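Putative peptide ABC-transport system periplasmic peptide-binding protein (PDB 4OEV) binds nickel(II) outside the cytoplasm of Campylobacter jejuni, serving as the extracytoplasmic solute-binding component of an ABC-type importer. Local coordinates at residues T6-A10 against K211-A215; T160-K164 against V187-L192; D469-T475 against W487-S493. One frame throughout, in Å; residues are numbered along the deposited sequence.

How the contacts relate
Strand 6-11 comes almost at the N terminus, and contact 1 brings 211-215 back to it, closing a loop of 200 intervening residues. Nested inside that loop is contact 2, a much shorter closure of 22 residues in which 160-164 meets 187-192, with the rest of strand 163-169 and strand 173-178 between them. Contact 3 follows in series, joining the two ends of a loop near the C terminus. Strands 6-11 and 191-196 are neighbours in one mixed sheet, and Leu7 N lies 2.8 Å from Arg191 O, probably hydrogen-bonded. Trp492 of contact 3 packs on Leu7 and Ile9, while Tyr490 O probably receives a bond from Lys188 N, so the C-terminal segment touches both earlier contacts.

Contact 1: residues T6-A10 against K211-A215; sequences TLIIA and KIDAA
Two bonds between backbones and one to a carboxylate join Ile8 and Ala10 to the segment 211-215. Asp213 grips Ile8 from both ends: its amide N donates to Ile8 O at 2.8 Å, and its OD2 receives Ile8 N at 2.9 Å. The carboxylate is met on its anti side, 20° out of its plane. With CG beside its own backbone N (chi1 -73°), the aspartate turns its carboxylate back along the strand, where OD2 receives the amide much as a neighbouring strand's carbonyl might. Farther on, Ala10 N donates to Ala214 O at 3.0 Å. The same OD2 also forms a salt bridge with Lys494, which probably offsets its charge; Lys494 also bonds to Thr6 O.

The apolar part lies around Ile212. Its CG1 branch stands between the backbone N and carbonyl carbon (chi1 58°) and carries CD1 to within 3.5 Å of Ala10 CB, while CG2 meets Ile8 CG2 at 3.8 Å; the two isoleucines cross at about a right angle. Ala10 CB also touches Ala215 CB, 3.6 Å away.

On its other edge, strand 6-11 pairs in parallel with strand 191-196, whereas Ile212 and Ala215 pack against helix 200-208 and strand 214-216 joins a separate sheet with strand 454-467.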
ATOM      1  N   THR A   6      12.543 -23.731 -10.411  1.00 55.76           N
ATOM      2  CA  THR A   6      11.546 -23.305  -9.437  1.00 54.85           C
ATOM      3  C   THR A   6      12.044 -22.062  -8.686  1.00 53.58           C
ATOM      4  O   THR A   6      13.197 -22.048  -8.255  1.00 51.11           O
ATOM      5  CB  THR A   6      11.255 -24.426  -8.403  1.00 64.61           C
ATOM      6  OG1 THR A   6      10.770 -25.603  -9.059  1.00 66.25           O
ATOM      7  CG2 THR A   6      10.256 -23.973  -7.354  1.00 63.15           C
ATOM      8  N   LEU A   7      11.187 -21.034  -8.572  1.00 51.26           N
ATOM      9  CA  LEU A   7      11.462 -19.853  -7.744  1.00 52.76           C
ATOM     10  C   LEU A   7      10.574 -19.914  -6.514  1.00 50.28           C
ATOM     11  O   LEU A   7       9.386 -20.096  -6.633  1.00 48.42           O
ATOM     12  CB  LEU A   7      11.170 -18.552  -8.495  1.00 56.29           C
ATOM     13  CG  LEU A   7      12.287 -18.002  -9.388  1.00 62.35           C
ATOM     14  CD1 LEU A   7      11.897 -16.672 -10.025  1.00 62.45           C
ATOM     15  CD2 LEU A   7      13.616 -17.915  -8.638  1.00 65.75           C
ATOM     16  N   ILE A   8      11.130 -19.770  -5.314  1.00 49.09           N
ATOM     17  CA  ILE A   8      10.268 -19.716  -4.140  1.00 47.09           C
ATOM     18  C   ILE A   8      10.499 -18.404  -3.452  1.00 45.25           C
ATOM     19  O   ILE A   8      11.601 -18.126  -3.002  1.00 43.53           O
ATOM     20  CB  ILE A   8      10.521 -20.860  -3.163  1.00 45.47           C
ATOM     21  CG1 ILE A   8      10.504 -22.196  -3.904  1.00 46.54           C
ATOM     22  CG2 ILE A   8       9.530 -20.793  -1.998  1.00 43.72           C
ATOM     23  CD1 ILE A   8      10.471 -23.374  -3.030  1.00 47.33           C
ATOM     24  N   ILE A   9       9.463 -17.576  -3.402  1.00 46.19           N
ATOM     25  CA  ILE A   9       9.600 -16.233  -2.833  1.00 43.24           C
ATOM     26  C   ILE A   9       8.674 -16.029  -1.654  1.00 39.93           C
ATOM     27  O   ILE A   9       7.477 -16.259  -1.747  1.00 38.71           O
ATOM     28  CB  ILE A   9       9.286 -15.140  -3.862  1.00 45.35           C
ATOM     29  CG1 ILE A   9      10.092 -15.329  -5.151  1.00 47.20           C
ATOM     30  CG2 ILE A   9       9.458 -13.744  -3.268  1.00 44.66           C
ATOM     31  CD1 ILE A   9       9.754 -14.280  -6.171  1.00 46.44           C
ATOM     32  N   ALA A  10       9.246 -15.567  -0.545  1.00 39.50           N
ATOM     33  CA  ALA A  10       8.455 -15.211   0.613  1.00 39.84           C
ATOM     34  C   ALA A  10       7.800 -13.855   0.419  1.00 38.13           C
ATOM     35  O   ALA A  10       8.434 -12.891  -0.031  1.00 33.52           O
ATOM     36  CB  ALA A  10       9.347 -15.172   1.897  1.00 42.52           C
ATOM     37  N   LYS A 211      15.076 -22.992   2.175  1.00 55.01           N
ATOM     38  CA  LYS A 211      13.657 -23.264   1.927  1.00 56.07           C
ATOM     39  C   LYS A 211      13.002 -22.232   0.996  1.00 53.23           C
ATOM     40  O   LYS A 211      11.945 -22.492   0.392  1.00 52.08           O
ATOM     41  CB  LYS A 211      12.910 -23.317   3.256  1.00 56.50           C
ATOM     42  CG  LYS A 211      12.937 -24.675   3.932  1.00 59.96           C
ATOM     43  CD  LYS A 211      12.542 -24.543   5.404  1.00 63.83           C
ATOM     44  CE  LYS A 211      12.136 -25.879   5.986  1.00 67.99           C
ATOM     45  NZ  LYS A 211      10.658 -25.991   5.795  1.00 70.82           N
ATOM     46  N   ILE A 212      13.619 -21.058   0.891  1.00 52.91           N
ATOM     47  CA  ILE A 212      13.131 -20.022  -0.022  1.00 53.29           C
ATOM     48  C   ILE A 212      14.313 -19.358  -0.718  1.00 52.28           C
ATOM     49  O   ILE A 212      15.436 -19.411  -0.226  1.00 43.58           O
ATOM     50  CB  ILE A 212      12.266 -18.936   0.701  1.00 42.82           C
ATOM     51  CG1 ILE A 212      13.041 -18.262   1.809  1.00 42.67           C
ATOM     52  CG2 ILE A 212      11.007 -19.546   1.274  1.00 42.08           C
ATOM     53  CD1 ILE A 212      12.224 -17.089   2.527  1.00 41.40           C
ATOM     54  N   ASP A 213      14.045 -18.731  -1.861  1.00 48.73           N
ATOM     55  CA  ASP A 213      15.071 -18.089  -2.681  1.00 43.51           C
ATOM     56  C   ASP A 213      15.265 -16.629  -2.377  1.00 42.03           C
ATOM     57  O   ASP A 213      16.309 -16.075  -2.666  1.00 47.09           O
ATOM     58  CB  ASP A 213      14.722 -18.199  -4.186  1.00 44.45           C
ATOM     59  CG  ASP A 213      14.923 -19.588  -4.730  1.00 50.62           C
ATOM     60  OD1 ASP A 213      16.026 -20.142  -4.532  1.00 51.03           O
ATOM     61  OD2 ASP A 213      13.992 -20.110  -5.401  1.00 50.39           O
ATOM     62  N   ALA A 214      14.222 -15.993  -1.866  1.00 40.87           N
ATOM     63  CA  ALA A 214      14.204 -14.533  -1.684  1.00 40.58           C
ATOM     64  C   ALA A 214      13.140 -14.128  -0.701  1.00 38.35           C
ATOM     65  O   ALA A 214      12.086 -14.767  -0.643  1.00 38.95           O
ATOM     66  CB  ALA A 214      13.953 -13.821  -3.019  1.00 42.40           C
ATOM     67  N   ALA A 215      13.404 -13.033   0.011  1.00 38.85           N
ATOM     68  CA  ALA A 215      12.444 -12.396   0.928  1.00 38.12           C
ATOM     69  C   ALA A 215      12.862 -10.956   1.194  1.00 38.41           C
ATOM     70  O   ALA A 215      14.067 -10.622   1.109  1.00 40.46           O
ATOM     71  CB  ALA A 215      12.350 -13.147   2.230  1.00 37.96           C
TER

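Contact 2: residues T160-K164 against V187-L192; sequences TGPYK and VKTPRL
Tyr163 OH is held by two partners: it donates to Thr189 O at 2.7 Å, in the carbonyl plane, and accepts from water 1, also at 2.7 Å. The same water accepts from Thr189 N at 2.6 Å, so the phenol meets both the carbonyl and, through the water, the amide of one residue in the turn before strand 191-196.

The ring beneath this hydroxyl is packed by aliphatic groups. Leu192 CD2 lies over the centre of one face, 3.7 Å from the centroid and 13° off the normal, a CH-pi contact. Its CG lies anti to the backbone N (chi1 170°), which swings the branch across the ring, while CB sits above the same face near its rim, 3.6 Å from Tyr163 CE1. Val187 comes in obliquely at the hydroxyl end, with CG1 3.3 Å from Tyr163 CZ. Its other branch, CG2, approaches the backbone before the tyrosine, lying 3.2 Å from Pro162 O and more loosely against Pro162 CB.

Thr189 OG1 bonds to the carbonyl of Trp492, and the side chain of Tyr163 further touches Phe176 and Leu32. The tyrosine thus reaches across the intervening strand 173-178 of the sheet. With donor and acceptor functions of the phenol both used, and a methyl over its face, the ring is probably limited in tilt and rotation, while the amide N and carbonyl O of Thr189 both find partners beside a mainly aliphatic ring environment.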
ATOM      1  N   THR A 160      -4.700 -12.843 -17.715  1.00 51.11           N
ATOM      2  CA  THR A 160      -3.871 -12.678 -18.905  1.00 52.20           C
ATOM      3  C   THR A 160      -2.389 -12.569 -18.482  1.00 51.37           C
ATOM      4  O   THR A 160      -1.531 -12.402 -19.340  1.00 52.15           O
ATOM      5  CB  THR A 160      -4.224 -11.419 -19.709  1.00 52.21           C
ATOM      6  OG1 THR A 160      -4.316 -10.331 -18.782  1.00 50.26           O
ATOM      7  CG2 THR A 160      -5.596 -11.543 -20.470  1.00 53.52           C
ATOM      8  N   GLY A 161      -2.100 -12.685 -17.179  1.00 51.03           N
ATOM      9  CA  GLY A 161      -0.755 -12.426 -16.644  1.00 48.95           C
ATOM     10  C   GLY A 161       0.357 -13.430 -17.012  1.00 50.11           C
ATOM     11  O   GLY A 161       0.120 -14.352 -17.803  1.00 51.82           O
ATOM     12  N   PRO A 162       1.605 -13.214 -16.501  1.00 49.29           N
ATOM     13  CA  PRO A 162       2.740 -14.109 -16.847  1.00 50.40           C
ATOM     14  C   PRO A 162       2.677 -15.506 -16.224  1.00 50.94           C
ATOM     15  O   PRO A 162       3.381 -16.437 -16.641  1.00 55.67           O
ATOM     16  CB  PRO A 162       3.967 -13.363 -16.307  1.00 49.19           C
ATOM     17  CG  PRO A 162       3.398 -12.452 -15.136  1.00 47.18           C
ATOM     18  CD  PRO A 162       2.042 -12.018 -15.749  1.00 56.51           C
ATOM     19  N   TYR A 163       1.827 -15.665 -15.231  1.00 51.10           N
ATOM     20  CA  TYR A 163       1.793 -16.903 -14.480  1.00 53.16           C
ATOM     21  C   TYR A 163       0.389 -17.480 -14.334  1.00 55.95           C
ATOM     22  O   TYR A 163      -0.558 -16.775 -13.952  1.00 58.03           O
ATOM     23  CB  TYR A 163       2.420 -16.678 -13.097  1.00 51.88           C
ATOM     24  CG  TYR A 163       3.925 -16.784 -13.145  1.00 54.21           C
ATOM     25  CD1 TYR A 163       4.527 -18.035 -13.209  1.00 55.94           C
ATOM     26  CD2 TYR A 163       4.748 -15.656 -13.141  1.00 50.39           C
ATOM     27  CE1 TYR A 163       5.895 -18.175 -13.274  1.00 54.58           C
ATOM     28  CE2 TYR A 163       6.153 -15.797 -13.215  1.00 49.17           C
ATOM     29  CZ  TYR A 163       6.704 -17.067 -13.277  1.00 51.95           C
ATOM     30  OH  TYR A 163       8.076 -17.303 -13.365  1.00 56.75           O
ATOM     31  N   LYS A 164       0.279 -18.781 -14.565  1.00 56.86           N
ATOM     32  CA  LYS A 164      -0.995 -19.485 -14.483  1.00 57.38           C
ATOM     33  C   LYS A 164      -1.110 -20.057 -13.087  1.00 56.43           C
ATOM     34  O   LYS A 164      -0.105 -20.534 -12.535  1.00 52.71           O
ATOM     35  CB  LYS A 164      -1.099 -20.607 -15.556  1.00 56.84           C
ATOM     36  CG  LYS A 164      -1.167 -20.141 -16.999  1.00 57.19           C
ATOM     37  CD  LYS A 164      -1.288 -21.350 -17.983  1.00 59.50           C
ATOM     38  CE  LYS A 164      -1.661 -20.905 -19.403  1.00 66.59           C
ATOM     39  NZ  LYS A 164      -1.916 -22.043 -20.364  1.00 63.25           N
ATOM     40  N   VAL A 187       8.244 -16.149 -20.112  1.00 59.70           N
ATOM     41  CA  VAL A 187       8.471 -16.271 -18.669  1.00 54.69           C
ATOM     42  C   VAL A 187       9.676 -17.228 -18.475  1.00 55.48           C
ATOM     43  O   VAL A 187       9.719 -18.319 -19.068  1.00 57.20           O
ATOM     44  CB  VAL A 187       7.215 -16.807 -17.962  1.00 54.21           C
ATOM     45  CG1 VAL A 187       7.328 -16.630 -16.466  1.00 56.64           C
ATOM     46  CG2 VAL A 187       5.945 -16.064 -18.472  1.00 56.15           C
ATOM     47  N   LYS A 188      10.689 -16.793 -17.726  1.00 54.77           N
ATOM     48  CA  LYS A 188      11.942 -17.539 -17.718  1.00 59.43           C
ATOM     49  C   LYS A 188      11.939 -18.763 -16.808  1.00 61.41           C
ATOM     50  O   LYS A 188      12.359 -19.857 -17.226  1.00 63.17           O
ATOM     51  CB  LYS A 188      13.092 -16.613 -17.367  1.00 61.27           C
ATOM     52  CG  LYS A 188      13.330 -15.568 -18.424  1.00 66.99           C
ATOM     53  CD  LYS A 188      14.794 -15.217 -18.493  1.00 74.67           C
ATOM     54  CE  LYS A 188      15.000 -13.818 -19.038  1.00 79.63           C
ATOM     55  NZ  LYS A 188      16.424 -13.418 -18.879  1.00 81.41           N
ATOM     56  N   THR A 189      11.449 -18.600 -15.583  1.00 57.70           N
ATOM     57  CA  THR A 189      11.385 -19.720 -14.661  1.00 58.08           C
ATOM     58  C   THR A 189       9.997 -20.309 -14.694  1.00 60.32           C
ATOM     59  O   THR A 189       9.017 -19.634 -14.378  1.00 63.46           O
ATOM     60  CB  THR A 189      11.770 -19.272 -13.245  1.00 56.55           C
ATOM     61  OG1 THR A 189      13.091 -18.735 -13.311  1.00 54.18           O
ATOM     62  CG2 THR A 189      11.750 -20.431 -12.258  1.00 57.87           C
ATOM     63  N   PRO A 190       9.905 -21.580 -15.106  1.00 60.29           N
ATOM     64  CA  PRO A 190       8.623 -22.252 -15.344  1.00 61.98           C
ATOM     65  C   PRO A 190       7.779 -22.381 -14.072  1.00 59.88           C
ATOM     66  O   PRO A 190       6.557 -22.330 -14.156  1.00 59.73           O
ATOM     67  CB  PRO A 190       9.036 -23.623 -15.887  1.00 63.80           C
ATOM     68  CG  PRO A 190      10.410 -23.820 -15.440  1.00 64.11           C
ATOM     69  CD  PRO A 190      11.046 -22.469 -15.375  1.00 62.57           C
ATOM     70  N   ARG A 191       8.413 -22.566 -12.922  1.00 60.18           N
ATOM     71  CA  ARG A 191       7.664 -22.797 -11.694  1.00 61.27           C
ATOM     72  C   ARG A 191       7.905 -21.695 -10.659  1.00 56.56           C
ATOM     73  O   ARG A 191       9.056 -21.347 -10.364  1.00 57.72           O
ATOM     74  CB  ARG A 191       8.057 -24.168 -11.138  1.00 67.25           C
ATOM     75  CG  ARG A 191       7.127 -24.744 -10.100  1.00 70.77           C
ATOM     76  CD  ARG A 191       7.122 -26.289 -10.148  1.00 77.10           C
ATOM     77  NE  ARG A 191       6.383 -26.814  -8.999  1.00 79.02           N
ATOM     78  CZ  ARG A 191       6.938 -27.145  -7.838  1.00 79.66           C
ATOM     79  NH1 ARG A 191       6.187 -27.594  -6.837  1.00 79.62           N
ATOM     80  NH2 ARG A 191       8.249 -27.030  -7.674  1.00 80.92           N
ATOM     81  N   LEU A 192       6.818 -21.166 -10.088  1.00 53.00           N
ATOM     82  CA  LEU A 192       6.900 -20.080  -9.112  1.00 51.51           C
ATOM     83  C   LEU A 192       5.978 -20.301  -7.923  1.00 51.28           C
ATOM     84  O   LEU A 192       4.788 -20.533  -8.078  1.00 50.28           O
ATOM     85  CB  LEU A 192       6.582 -18.726  -9.771  1.00 50.94           C
ATOM     86  CG  LEU A 192       6.395 -17.516  -8.839  1.00 51.04           C
ATOM     87  CD1 LEU A 192       7.666 -17.198  -8.025  1.00 48.77           C
ATOM     88  CD2 LEU A 192       5.922 -16.293  -9.611  1.00 49.74           C
TER
HETATM   89  O   HOH W   1      10.579 -16.540 -14.179  1.00 40.46           O

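Contact 3: residues D469-T475 against W487-S493; sequences DLKGIKT and WNVYEWS
Ile473 lies over one face of the Trp492 indole, its CG1 3.7 Å from the centroid of the five-membered ring in a CH-pi contact. Beside it, Leu470 CD2 meets Trp492 CE3 obliquely. The backbones join at Lys471 and Ser493, an antiparallel hydrogen-bonded pair: Lys471 N to Ser493 O is 2.8 Å, and Ser493 N returns to Lys471 O.

Asn488 links the two segments through its amide. ND2 donates to Gly472 O at 2.9 Å, close to the amide plane, while OD1 takes Lys474 N at 3.3 Å and Trp492 NE1 at 2.9 Å from opposite faces of that plane. Asn488 CG stands between its backbone N and carbonyl carbon (chi1 83°), which aims the amide at 472-474. Lys474, extended beyond CG, crosses Asn488 at about a right angle and brings NZ to Glu491 OE1, a 3.2 Å salt bridge on the syn lone pair; the anti lone pair receives Asn488 ND2, which helps fix how the amide is turned. Trp487 NE1 donates to Lys474 O from above the carbonyl plane.

Behind these, a 3-10 turn at 489-491 puts Val489 CA against the other face of Trp492. A single antiparallel bridge, this turn and a buried tryptophan thus pack the C-terminal tail onto the N-terminal strand 6-11.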
ATOM      1  N   ASP A 469      22.282 -17.158  -6.537  1.00 49.30           N
ATOM      2  CA  ASP A 469      22.055 -17.800  -7.827  1.00 52.26           C
ATOM      3  C   ASP A 469      21.025 -17.019  -8.631  1.00 51.23           C
ATOM      4  O   ASP A 469      20.896 -17.259  -9.807  1.00 51.99           O
ATOM      5  CB  ASP A 469      21.587 -19.251  -7.650  1.00 53.46           C
ATOM      6  CG  ASP A 469      22.683 -20.165  -7.120  1.00 59.39           C
ATOM      7  OD1 ASP A 469      23.880 -19.939  -7.445  1.00 59.15           O
ATOM      8  OD2 ASP A 469      22.335 -21.084  -6.342  1.00 61.11           O
ATOM      9  N   LEU A 470      20.276 -16.117  -7.985  1.00 50.00           N
ATOM     10  CA  LEU A 470      19.192 -15.394  -8.675  1.00 52.80           C
ATOM     11  C   LEU A 470      19.657 -14.281  -9.620  1.00 54.41           C
ATOM     12  O   LEU A 470      20.248 -13.282  -9.197  1.00 55.68           O
ATOM     13  CB  LEU A 470      18.232 -14.804  -7.664  1.00 52.37           C
ATOM     14  CG  LEU A 470      16.864 -15.471  -7.632  1.00 56.30           C
ATOM     15  CD1 LEU A 470      17.040 -16.907  -7.205  1.00 57.98           C
ATOM     16  CD2 LEU A 470      15.925 -14.727  -6.685  1.00 53.48           C
ATOM     17  N   LYS A 471      19.323 -14.430 -10.896  1.00 50.34           N
ATOM     18  CA  LYS A 471      19.665 -13.426 -11.907  1.00 52.74           C
ATOM     19  C   LYS A 471      18.410 -12.723 -12.421  1.00 52.33           C
ATOM     20  O   LYS A 471      17.331 -13.301 -12.387  1.00 53.15           O
ATOM     21  CB  LYS A 471      20.417 -14.061 -13.081  1.00 56.26           C
ATOM     22  CG  LYS A 471      21.956 -14.169 -12.930  1.00 59.50           C
ATOM     23  CD  LYS A 471      22.396 -14.847 -11.646  1.00 62.84           C
ATOM     24  CE  LYS A 471      23.948 -14.917 -11.511  1.00 86.54           C
ATOM     25  NZ  LYS A 471      24.585 -13.617 -11.111  1.00 85.24           N
ATOM     26  N   GLY A 472      18.558 -11.471 -12.854  1.00 51.42           N
ATOM     27  CA  GLY A 472      17.503 -10.762 -13.557  1.00 52.16           C
ATOM     28  C   GLY A 472      16.687  -9.801 -12.694  1.00 49.37           C
ATOM     29  O   GLY A 472      15.812  -9.073 -13.221  1.00 49.28           O
ATOM     30  N   ILE A 473      16.940  -9.786 -11.382  1.00 44.62           N
ATOM     31  CA  ILE A 473      16.150  -8.925 -10.490  1.00 45.35           C
ATOM     32  C   ILE A 473      16.410  -7.468 -10.820  1.00 43.91           C
ATOM     33  O   ILE A 473      17.547  -7.042 -10.962  1.00 46.67           O
ATOM     34  CB  ILE A 473      16.446  -9.188  -9.010  1.00 45.24           C
ATOM     35  CG1 ILE A 473      16.165 -10.651  -8.676  1.00 46.99           C
ATOM     36  CG2 ILE A 473      15.580  -8.277  -8.113  1.00 42.04           C
ATOM     37  CD1 ILE A 473      16.674 -11.036  -7.261  1.00 43.02           C
ATOM     38  N   LYS A 474      15.339  -6.723 -11.007  1.00 41.83           N
ATOM     39  CA  LYS A 474      15.438  -5.294 -11.230  1.00 43.59           C
ATOM     40  C   LYS A 474      14.756  -4.540 -10.092  1.00 42.15           C
ATOM     41  O   LYS A 474      13.679  -4.964  -9.632  1.00 41.90           O
ATOM     42  CB  LYS A 474      14.794  -4.908 -12.561  1.00 45.07           C
ATOM     43  CG  LYS A 474      15.566  -5.394 -13.810  1.00 45.13           C
ATOM     44  CD  LYS A 474      14.791  -4.912 -15.042  1.00 49.34           C
ATOM     45  CE  LYS A 474      15.492  -5.250 -16.360  1.00 53.53           C
ATOM     46  NZ  LYS A 474      14.509  -5.151 -17.483  1.00 56.07           N
ATOM     47  N   THR A 475      15.360  -3.430  -9.652  1.00 41.86           N
ATOM     48  CA  THR A 475      14.741  -2.595  -8.610  1.00 44.28           C
ATOM     49  C   THR A 475      13.806  -1.599  -9.249  1.00 46.32           C
ATOM     50  O   THR A 475      13.896  -1.322 -10.454  1.00 47.63           O
ATOM     51  CB  THR A 475      15.760  -1.796  -7.805  1.00 48.30           C
ATOM     52  OG1 THR A 475      16.468  -0.933  -8.702  1.00 53.75           O
ATOM     53  CG2 THR A 475      16.769  -2.719  -7.082  1.00 47.49           C
ATOM     54  N   TRP A 487       7.976  -7.176  -9.314  1.00 39.86           N
ATOM     55  CA  TRP A 487       7.277  -6.605 -10.483  1.00 39.87           C
ATOM     56  C   TRP A 487       7.816  -7.207 -11.783  1.00 42.68           C
ATOM     57  O   TRP A 487       7.068  -7.281 -12.750  1.00 42.13           O
ATOM     58  CB  TRP A 487       7.409  -5.079 -10.549  1.00 38.43           C
ATOM     59  CG  TRP A 487       8.807  -4.654 -10.908  1.00 39.93           C
ATOM     60  CD1 TRP A 487       9.884  -4.543 -10.032  1.00 40.96           C
ATOM     61  CD2 TRP A 487       9.317  -4.329 -12.215  1.00 42.81           C
ATOM     62  NE1 TRP A 487      11.021  -4.160 -10.741  1.00 41.99           N
ATOM     63  CE2 TRP A 487      10.697  -4.032 -12.072  1.00 43.12           C
ATOM     64  CE3 TRP A 487       8.740  -4.256 -13.494  1.00 41.51           C
ATOM     65  CZ2 TRP A 487      11.506  -3.655 -13.169  1.00 44.81           C
ATOM     66  CZ3 TRP A 487       9.556  -3.890 -14.590  1.00 45.16           C
ATOM     67  CH2 TRP A 487      10.915  -3.591 -14.413  1.00 47.00           C
ATOM     68  N   ASN A 488       9.096  -7.625 -11.824  1.00 42.53           N
ATOM     69  CA  ASN A 488       9.629  -8.217 -13.065  1.00 43.87           C
ATOM     70  C   ASN A 488      10.036  -9.668 -12.860  1.00 45.61           C
ATOM     71  O   ASN A 488      10.989 -10.180 -13.493  1.00 45.15           O
ATOM     72  CB  ASN A 488      10.802  -7.398 -13.648  1.00 44.59           C
ATOM     73  CG  ASN A 488      12.144  -7.712 -13.008  1.00 46.89           C
ATOM     74  OD1 ASN A 488      12.297  -7.695 -11.777  1.00 46.35           O
ATOM     75  ND2 ASN A 488      13.131  -8.019 -13.851  1.00 48.62           N
ATOM     76  N   VAL A 489       9.311 -10.344 -11.975  1.00 45.48           N
ATOM     77  CA  VAL A 489       9.668 -11.714 -11.614  1.00 46.38           C
ATOM     78  C   VAL A 489       9.732 -12.649 -12.841  1.00 46.15           C
ATOM     79  O   VAL A 489      10.518 -13.589 -12.858  1.00 44.52           O
ATOM     80  CB  VAL A 489       8.691 -12.295 -10.574  1.00 45.01           C
ATOM     81  CG1 VAL A 489       7.295 -12.405 -11.167  1.00 46.44           C
ATOM     82  CG2 VAL A 489       9.201 -13.653 -10.085  1.00 48.47           C
ATOM     83  N   TYR A 490       8.967 -12.357 -13.893  1.00 50.12           N
ATOM     84  CA  TYR A 490       9.022 -13.201 -15.076  1.00 48.82           C
ATOM     85  C   TYR A 490      10.360 -13.110 -15.827  1.00 50.77           C
ATOM     86  O   TYR A 490      10.556 -13.806 -16.828  1.00 53.83           O
ATOM     87  CB  TYR A 490       7.856 -12.864 -16.056  1.00 51.65           C
ATOM     88  CG  TYR A 490       7.703 -11.391 -16.433  1.00 50.43           C
ATOM     89  CD1 TYR A 490       8.407 -10.849 -17.499  1.00 53.06           C
ATOM     90  CD2 TYR A 490       6.854 -10.548 -15.706  1.00 51.76           C
ATOM     91  CE1 TYR A 490       8.269  -9.514 -17.853  1.00 56.23           C
ATOM     92  CE2 TYR A 490       6.701  -9.214 -16.049  1.00 52.14           C
ATOM     93  CZ  TYR A 490       7.411  -8.703 -17.119  1.00 57.81           C
ATOM     94  OH  TYR A 490       7.277  -7.375 -17.461  1.00 61.06           O
ATOM     95  N   GLU A 491      11.245 -12.216 -15.410  1.00 49.91           N
ATOM     96  CA  GLU A 491      12.576 -12.133 -16.006  1.00 51.27           C
ATOM     97  C   GLU A 491      13.605 -12.793 -15.087  1.00 51.04           C
ATOM     98  O   GLU A 491      14.778 -12.888 -15.449  1.00 50.54           O
ATOM     99  CB  GLU A 491      12.970 -10.675 -16.275  1.00 50.42           C
ATOM    100  CG  GLU A 491      11.983  -9.934 -17.148  1.00 54.57           C
ATOM    101  CD  GLU A 491      12.453  -8.535 -17.523  1.00 58.89           C
ATOM    102  OE1 GLU A 491      13.031  -7.848 -16.659  1.00 56.12           O
ATOM    103  OE2 GLU A 491      12.230  -8.097 -18.671  1.00 62.03           O
ATOM    104  N   TRP A 492      13.174 -13.242 -13.906  1.00 48.30           N
ATOM    105  CA  TRP A 492      14.134 -13.826 -12.942  1.00 48.00           C
ATOM    106  C   TRP A 492      14.451 -15.257 -13.325  1.00 49.66           C
ATOM    107  O   TRP A 492      13.576 -15.959 -13.831  1.00 53.55           O
ATOM    108  CB  TRP A 492      13.593 -13.817 -11.507  1.00 45.23           C
ATOM    109  CG  TRP A 492      13.251 -12.489 -10.907  1.00 46.47           C
ATOM    110  CD1 TRP A 492      13.185 -11.288 -11.542  1.00 47.46           C
ATOM    111  CD2 TRP A 492      12.944 -12.226  -9.520  1.00 46.37           C
ATOM    112  NE1 TRP A 492      12.830 -10.296 -10.644  1.00 46.86           N
ATOM    113  CE2 TRP A 492      12.686 -10.848  -9.401  1.00 45.27           C
ATOM    114  CE3 TRP A 492      12.874 -13.028  -8.369  1.00 47.59           C
ATOM    115  CZ2 TRP A 492      12.340 -10.245  -8.179  1.00 42.92           C
ATOM    116  CZ3 TRP A 492      12.536 -12.432  -7.157  1.00 46.07           C
ATOM    117  CH2 TRP A 492      12.271 -11.052  -7.075  1.00 42.50           C
ATOM    118  N   SER A 493      15.692 -15.697 -13.094  1.00 49.27           N
ATOM    119  CA  SER A 493      16.063 -17.079 -13.357  1.00 52.41           C
ATOM    120  C   SER A 493      17.302 -17.525 -12.573  1.00 55.11           C
ATOM    121  O   SER A 493      18.035 -16.710 -12.001  1.00 56.05           O
ATOM    122  CB  SER A 493      16.335 -17.312 -14.848  1.00 54.59           C
ATOM    123  OG  SER A 493      17.493 -16.608 -15.248  1.00 53.87           O
TER
HETATM  124  O   HOH W   2      17.296 -14.115 -15.584  1.00 42.46           O
HETATM  125  O   HOH W   3      15.812  -8.441 -15.856  1.00 40.52           O
HETATM  126  O   HOH W   4      11.212  -4.794 -18.171  1.00 50.05           O